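Local coordinates for HcgB (Methanococcus maripaludis, PDB 5D5P), which probably acts as the guanylyltransferase that joins a guanylyl group to the pyridinol precursor during biosynthesis of the [Fe]-hydrogenase cofactor, at residues S109-L113 with G125-S130; I122-S126 with T148-I153. One frame throughout, in Å; residues are numbered along the deposited sequence.

Interaction 1: residues S109-L113 with G125-S130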
ATOM      1  N   SER A 109      -6.453  -3.310   9.368  1.00 19.33           N
ATOM      2  CA  SER A 109      -5.264  -3.399   8.518  1.00 20.82           C
ATOM      3  C   SER A 109      -4.379  -2.172   8.586  1.00 19.49           C
ATOM      4  O   SER A 109      -3.367  -2.109   7.879  1.00 18.61           O
ATOM      5  CB  SER A 109      -5.653  -3.626   7.049  1.00 19.17           C
ATOM      6  OG  SER A 109      -6.422  -2.543   6.559  1.00 18.16           O
ATOM      7  N   GLY A 110      -4.741  -1.201   9.426  1.00 20.38           N
ATOM      8  CA  GLY A 110      -3.920  -0.003   9.588  1.00 20.91           C
ATOM      9  C   GLY A 110      -4.065   0.980   8.438  1.00 20.05           C
ATOM     10  O   GLY A 110      -4.977   0.832   7.595  1.00 19.85           O
ATOM     11  N   SER A 111      -3.146   1.944   8.367  1.00 20.59           N
ATOM     12  CA  SER A 111      -3.287   3.059   7.438  1.00 21.32           C
ATOM     13  C   SER A 111      -2.324   3.018   6.293  1.00 18.66           C
ATOM     14  O   SER A 111      -1.201   2.536   6.421  1.00 20.43           O
ATOM     15  CB  SER A 111      -3.088   4.395   8.164  1.00 26.82           C
ATOM     16  OG  SER A 111      -4.103   4.554   9.134  1.00 35.74           O
ATOM     17  N   LEU A 112      -2.791   3.576   5.176  1.00 18.83           N
ATOM     18  CA  LEU A 112      -1.972   3.751   3.975  1.00 18.32           C
ATOM     19  C   LEU A 112      -2.064   5.203   3.546  1.00 19.47           C
ATOM     20  O   LEU A 112      -3.178   5.757   3.482  1.00 19.27           O
ATOM     21  CB  LEU A 112      -2.479   2.821   2.839  1.00 17.83           C
ATOM     22  CG  LEU A 112      -1.865   3.043   1.466  1.00 19.35           C
ATOM     23  CD1 LEU A 112      -0.385   2.615   1.424  1.00 20.77           C
ATOM     24  CD2 LEU A 112      -2.680   2.273   0.407  1.00 19.44           C
ATOM     25  N   LEU A 113      -0.912   5.840   3.311  1.00 19.25           N
ATOM     26  CA  LEU A 113      -0.884   7.144   2.660  1.00 20.23           C
ATOM     27  C   LEU A 113      -0.381   6.942   1.220  1.00 20.02           C
ATOM     28  O   LEU A 113       0.553   6.196   0.989  1.00 19.50           O
ATOM     29  CB  LEU A 113       0.024   8.137   3.431  1.00 20.48           C
ATOM     30  CG  LEU A 113       0.179   9.511   2.770  1.00 19.75           C
ATOM     31  CD1 LEU A 113       0.370  10.575   3.857  1.00 26.61           C
ATOM     32  CD2 LEU A 113       1.397   9.539   1.864  1.00 21.83           C
ATOM     33  N   GLY A 125       4.067   5.978  -1.439  1.00 19.24           N
ATOM     34  CA  GLY A 125       3.131   5.725  -0.359  1.00 18.50           C
ATOM     35  C   GLY A 125       3.859   5.224   0.884  1.00 21.56           C
ATOM     36  O   GLY A 125       5.064   4.980   0.865  1.00 22.70           O
ATOM     37  N   SER A 126       3.125   5.060   1.980  1.00 18.90           N
ATOM     38  CA  SER A 126       3.713   4.481   3.170  1.00 19.23           C
ATOM     39  C   SER A 126       2.593   3.926   4.039  1.00 21.17           C
ATOM     40  O   SER A 126       1.431   4.261   3.824  1.00 23.11           O
ATOM     41  CB  SER A 126       4.493   5.539   3.924  1.00 26.28           C
ATOM     42  OG  SER A 126       3.597   6.575   4.222  1.00 36.67           O
ATOM     43  N   VAL A 127       2.928   3.069   4.992  1.00 18.13           N
ATOM     44  CA  VAL A 127       1.883   2.483   5.836  1.00 18.48           C
ATOM     45  C   VAL A 127       2.193   2.713   7.302  1.00 18.97           C
ATOM     46  O   VAL A 127       3.330   2.960   7.664  1.00 22.91           O
ATOM     47  CB  VAL A 127       1.684   0.968   5.577  1.00 22.32           C
ATOM     48  CG1 VAL A 127       1.079   0.745   4.185  1.00 22.47           C
ATOM     49  CG2 VAL A 127       2.978   0.205   5.777  1.00 25.92           C
ATOM     50  N   SER A 128       1.167   2.674   8.151  1.00 20.80           N
ATOM     51  CA  SER A 128       1.353   2.765   9.589  1.00 20.60           C
ATOM     52  C   SER A 128       0.413   1.780  10.281  1.00 19.00           C
ATOM     53  O   SER A 128      -0.646   1.442   9.728  1.00 22.96           O
ATOM     54  CB  SER A 128       1.089   4.210  10.056  1.00 32.76           C
ATOM     55  OG  SER A 128      -0.220   4.643   9.664  1.00 38.08           O
ATOM     56  N   PRO A 129       0.789   1.312  11.475  1.00 23.43           N
ATOM     57  CA  PRO A 129      -0.063   0.325  12.148  1.00 24.18           C
ATOM     58  C   PRO A 129      -1.364   0.931  12.652  1.00 27.18           C
ATOM     59  O   PRO A 129      -1.418   2.131  12.924  1.00 26.73           O
ATOM     60  CB  PRO A 129       0.781  -0.140  13.333  1.00 26.82           C
ATOM     61  CG  PRO A 129       2.186   0.327  13.027  1.00 28.00           C
ATOM     62  CD  PRO A 129       2.037   1.567  12.220  1.00 24.04           C
ATOM     63  N   SER A 130      -2.378   0.078  12.806  1.00 24.66           N
ATOM     64  CA  SER A 130      -3.579   0.434  13.537  1.00 26.70           C
ATOM     65  C   SER A 130      -3.254   1.061  14.904  1.00 30.40           C
ATOM     66  O   SER A 130      -2.281   0.706  15.551  1.00 26.72           O
ATOM     67  CB  SER A 130      -4.438  -0.818  13.749  1.00 28.85           C
ATOM     68  OG  SER A 130      -5.376  -0.606  14.785  1.00 30.77           O
TER
HETATM   69  O   HOH W   1      -2.515   4.150  11.506  1.00 36.48           O
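S111 faces S128 and L113 faces S126 as hydrogen-bonded antiparallel pairs, with the non-hydrogen-bonded pair L112–V127 between them, so the two segments form the open end of a beta hairpin. Their strand axes come within 4.7 Å and run 161° apart in N-to-C direction. Four backbone bonds carry the pairing. S111 N to S128 O and S128 N to S111 O are both 2.9 Å. L113 N to S126 O is also 2.9 Å, whereas the bond from S126 N to L113 O bends to 149°. V127 CA also lies 3.1 Å from S111 O, a CA-H...O contact between the flanking bonds. Just beyond the paired residues the chains stay close, G110 CA lying 3.6 Å from S130 N.

Apolar contact is confined to one face. The leucine CG of L112 lies opposite the backbone N (chi1 171°), and CD1 ends against V127 CG1 at 3.6 Å, the two side chains crossing obliquely.

The other face carries S111, S126 and S128 together with L113. S128 OG sits beside S111 CB at 3.2 Å, but the two hydroxyls do not bond directly: a water joins S111 OG, S128 OG and P129 O, donating to the last two.

R152 of the second subunit hydrogen-bonds to S109 O and S128 O and packs on V127 and P129. Helix 138-151 covers the face of S111, L113, S126 and S128, its E145 taking S128 OG on the carboxylate and S126 OG on the backbone carbonyl O; strand 97-103 flanks 111-117 on the side away from 122-128.

Interaction 2: residues I122-S126 with T148-I153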
ATOM      1  N   ILE A 122      -0.331   5.884  -8.965  1.00 20.78           N
ATOM      2  CA  ILE A 122       0.287   5.928  -7.645  1.00 20.22           C
ATOM      3  C   ILE A 122       1.790   6.158  -7.750  1.00 19.00           C
ATOM      4  O   ILE A 122       2.492   5.376  -8.379  1.00 18.68           O
ATOM      5  CB  ILE A 122       0.016   4.615  -6.888  1.00 20.28           C
ATOM      6  CG1 ILE A 122      -1.477   4.514  -6.583  1.00 24.09           C
ATOM      7  CG2 ILE A 122       0.825   4.557  -5.581  1.00 19.81           C
ATOM      8  CD1 ILE A 122      -1.885   3.095  -6.210  1.00 25.45           C
ATOM      9  N   LEU A 123       2.277   7.228  -7.115  1.00 19.11           N
ATOM     10  CA  LEU A 123       3.677   7.623  -7.246  1.00 18.10           C
ATOM     11  C   LEU A 123       4.539   7.086  -6.103  1.00 17.02           C
ATOM     12  O   LEU A 123       5.668   6.682  -6.298  1.00 20.04           O
ATOM     13  CB  LEU A 123       3.790   9.152  -7.309  1.00 19.28           C
ATOM     14  CG  LEU A 123       2.902   9.827  -8.348  1.00 20.87           C
ATOM     15  CD1 LEU A 123       3.172  11.314  -8.325  1.00 23.30           C
ATOM     16  CD2 LEU A 123       3.248   9.284  -9.740  1.00 24.78           C
ATOM     17  N   THR A 124       3.969   7.086  -4.905  1.00 20.29           N
ATOM     18  CA  THR A 124       4.678   6.628  -3.713  1.00 19.02           C
ATOM     19  C   THR A 124       3.659   6.509  -2.585  1.00 19.25           C
ATOM     20  O   THR A 124       2.520   6.900  -2.758  1.00 21.23           O
ATOM     21  CB  THR A 124       5.815   7.584  -3.307  1.00 22.11           C
ATOM     22  OG1 THR A 124       6.538   7.020  -2.203  1.00 20.44           O
ATOM     23  CG2 THR A 124       5.287   8.976  -2.894  1.00 21.56           C
ATOM     24  N   GLY A 125       4.067   5.978  -1.439  1.00 19.24           N
ATOM     25  CA  GLY A 125       3.131   5.725  -0.359  1.00 18.50           C
ATOM     26  C   GLY A 125       3.859   5.224   0.884  1.00 21.56           C
ATOM     27  O   GLY A 125       5.064   4.980   0.865  1.00 22.70           O
ATOM     28  N   SER A 126       3.125   5.060   1.980  1.00 18.90           N
ATOM     29  CA  SER A 126       3.713   4.481   3.170  1.00 19.23           C
ATOM     30  C   SER A 126       2.593   3.926   4.039  1.00 21.17           C
ATOM     31  O   SER A 126       1.431   4.261   3.824  1.00 23.11           O
ATOM     32  CB  SER A 126       4.493   5.539   3.924  1.00 26.28           C
ATOM     33  OG  SER A 126       3.597   6.575   4.222  1.00 36.67           O
ATOM     34  N   THR A 148       8.113   9.642   5.036  1.00 26.73           N
ATOM     35  CA  THR A 148       8.557   8.336   4.540  1.00 26.93           C
ATOM     36  C   THR A 148       8.238   8.168   3.053  1.00 24.44           C
ATOM     37  O   THR A 148       9.083   7.710   2.273  1.00 23.14           O
ATOM     38  CB  THR A 148       7.908   7.180   5.347  1.00 32.65           C
ATOM     39  OG1 THR A 148       8.414   7.221   6.695  1.00 30.09           O
ATOM     40  CG2 THR A 148       8.295   5.837   4.765  1.00 36.14           C
ATOM     41  N   ALA A 149       7.025   8.552   2.666  1.00 22.30           N
ATOM     42  CA  ALA A 149       6.598   8.374   1.272  1.00 23.23           C
ATOM     43  C   ALA A 149       7.454   9.244   0.359  1.00 24.35           C
ATOM     44  O   ALA A 149       7.796   8.834  -0.762  1.00 23.03           O
ATOM     45  CB  ALA A 149       5.108   8.694   1.108  1.00 22.39           C
ATOM     46  N   LEU A 150       7.830  10.430   0.834  1.00 22.19           N
ATOM     47  CA  LEU A 150       8.673  11.293   0.009  1.00 21.54           C
ATOM     48  C   LEU A 150      10.105  10.774  -0.037  1.00 24.28           C
ATOM     49  O   LEU A 150      10.699  10.745  -1.106  1.00 25.65           O
ATOM     50  CB  LEU A 150       8.643  12.737   0.504  1.00 23.34           C
ATOM     51  CG  LEU A 150       7.295  13.435   0.316  1.00 25.39           C
ATOM     52  CD1 LEU A 150       7.263  14.707   1.141  1.00 26.16           C
ATOM     53  CD2 LEU A 150       7.005  13.742  -1.157  1.00 23.40           C
ATOM     54  N   GLU A 151      10.659  10.347   1.102  1.00 23.95           N
ATOM     55  CA  GLU A 151      12.047   9.883   1.150  1.00 28.26           C
ATOM     56  C   GLU A 151      12.313   8.690   0.244  1.00 28.80           C
ATOM     57  O   GLU A 151      13.409   8.571  -0.331  1.00 29.21           O
ATOM     58  CB  GLU A 151      12.411   9.476   2.573  1.00 35.16           C
ATOM     59  CG  GLU A 151      12.605  10.611   3.499  1.00 46.82           C
ATOM     60  CD  GLU A 151      13.054  10.158   4.864  1.00 53.68           C
ATOM     61  OE1 GLU A 151      12.962   8.938   5.147  1.00 59.02           O
ATOM     62  OE2 GLU A 151      13.497  11.024   5.639  1.00 52.91           O
ATOM     63  N   ARG A 152      11.312   7.828   0.101  1.00 29.02           N
ATOM     64  CA  ARG A 152      11.531   6.608  -0.658  1.00 32.49           C
ATOM     65  C   ARG A 152      11.517   6.846  -2.165  1.00 29.79           C
ATOM     66  O   ARG A 152      11.920   5.956  -2.907  1.00 30.00           O
ATOM     67  CB  ARG A 152      10.530   5.527  -0.262  1.00 32.63           C
ATOM     68  CG  ARG A 152       9.135   5.863  -0.526  1.00 29.16           C
ATOM     69  CD  ARG A 152       8.234   4.835   0.178  1.00 29.09           C
ATOM     70  NE  ARG A 152       8.239   3.514  -0.455  1.00 29.21           N
ATOM     71  CZ  ARG A 152       7.667   3.227  -1.625  1.00 26.02           C
ATOM     72  NH1 ARG A 152       7.706   1.979  -2.079  1.00 24.34           N
ATOM     73  NH2 ARG A 152       7.097   4.183  -2.372  1.00 20.85           N
ATOM     74  N   ILE A 153      11.125   8.047  -2.627  1.00 27.35           N
ATOM     75  CA  ILE A 153      11.370   8.390  -4.033  1.00 25.36           C
ATOM     76  C   ILE A 153      12.382   9.537  -4.170  1.00 28.55           C
ATOM     77  O   ILE A 153      12.491  10.156  -5.233  1.00 29.37           O
ATOM     78  CB  ILE A 153      10.067   8.721  -4.822  1.00 24.87           C
ATOM     79  CG1 ILE A 153       9.151   9.706  -4.086  1.00 23.19           C
ATOM     80  CG2 ILE A 153       9.313   7.428  -5.073  1.00 26.25           C
ATOM     81  CD1 ILE A 153       9.636  11.170  -4.144  1.00 24.29           C
TER
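With chi1 at -175°, T124 directs OG1 away from its own backbone N and toward the helix end, while R152, bent at chi3, folds its guanidinium back to meet it. T124 belongs to a classic beta bulge, in which L123 and T124 both face I115 of strand 111-117, and the contact packs this edge strand against the C-terminal part of helix 138-151 and the residues that follow.

The T124 hydroxyl serves both roles. It donates to A149 O at 2.6 Å, lying 20° out of that carbonyl's plane, and accepts from R152 NH2 at 2.9 Å, with OG1 only 1° out of the guanidinium plane. One oxygen thus links the helix backbone to the arginine, whose guanidinium also reaches S109 of the second subunit.

The rest is van der Waals packing. A149 CB lies on the G125 peptide, 3.7 Å from G125 C, and the CA atoms of G125 and A149 come within 4.7 Å. T148 CG2 meets S126 CB at 3.9 Å, and I153 CG2 touches T124 CB, with helix 24-35 behind it. G125 O, buried here without a hydrogen-bond partner, lies 3.2 Å from R152 CD.

Interactions 1 and 2 are both buried and share G125 and S126 on strand 122-128, the outermost strand on its side of the sheet within this chain. Interaction 1 joins that strand to 111-117 through backbone bonds and lies about 12 Å from the chain centre, with S111, V127 and P129 partly exposed. Interaction 2, at about 7 Å, joins it to the end of helix 138-151 through a side-chain hydroxyl, a guanidinium and small apolar groups; of its touching residues T148 is partly exposed. The two meet at L113 CD2 and A149 CB, 3.9 Å apart. Because R152 serves both, interaction 2 of one subunit is coupled to interaction 1 of the other across the dimer.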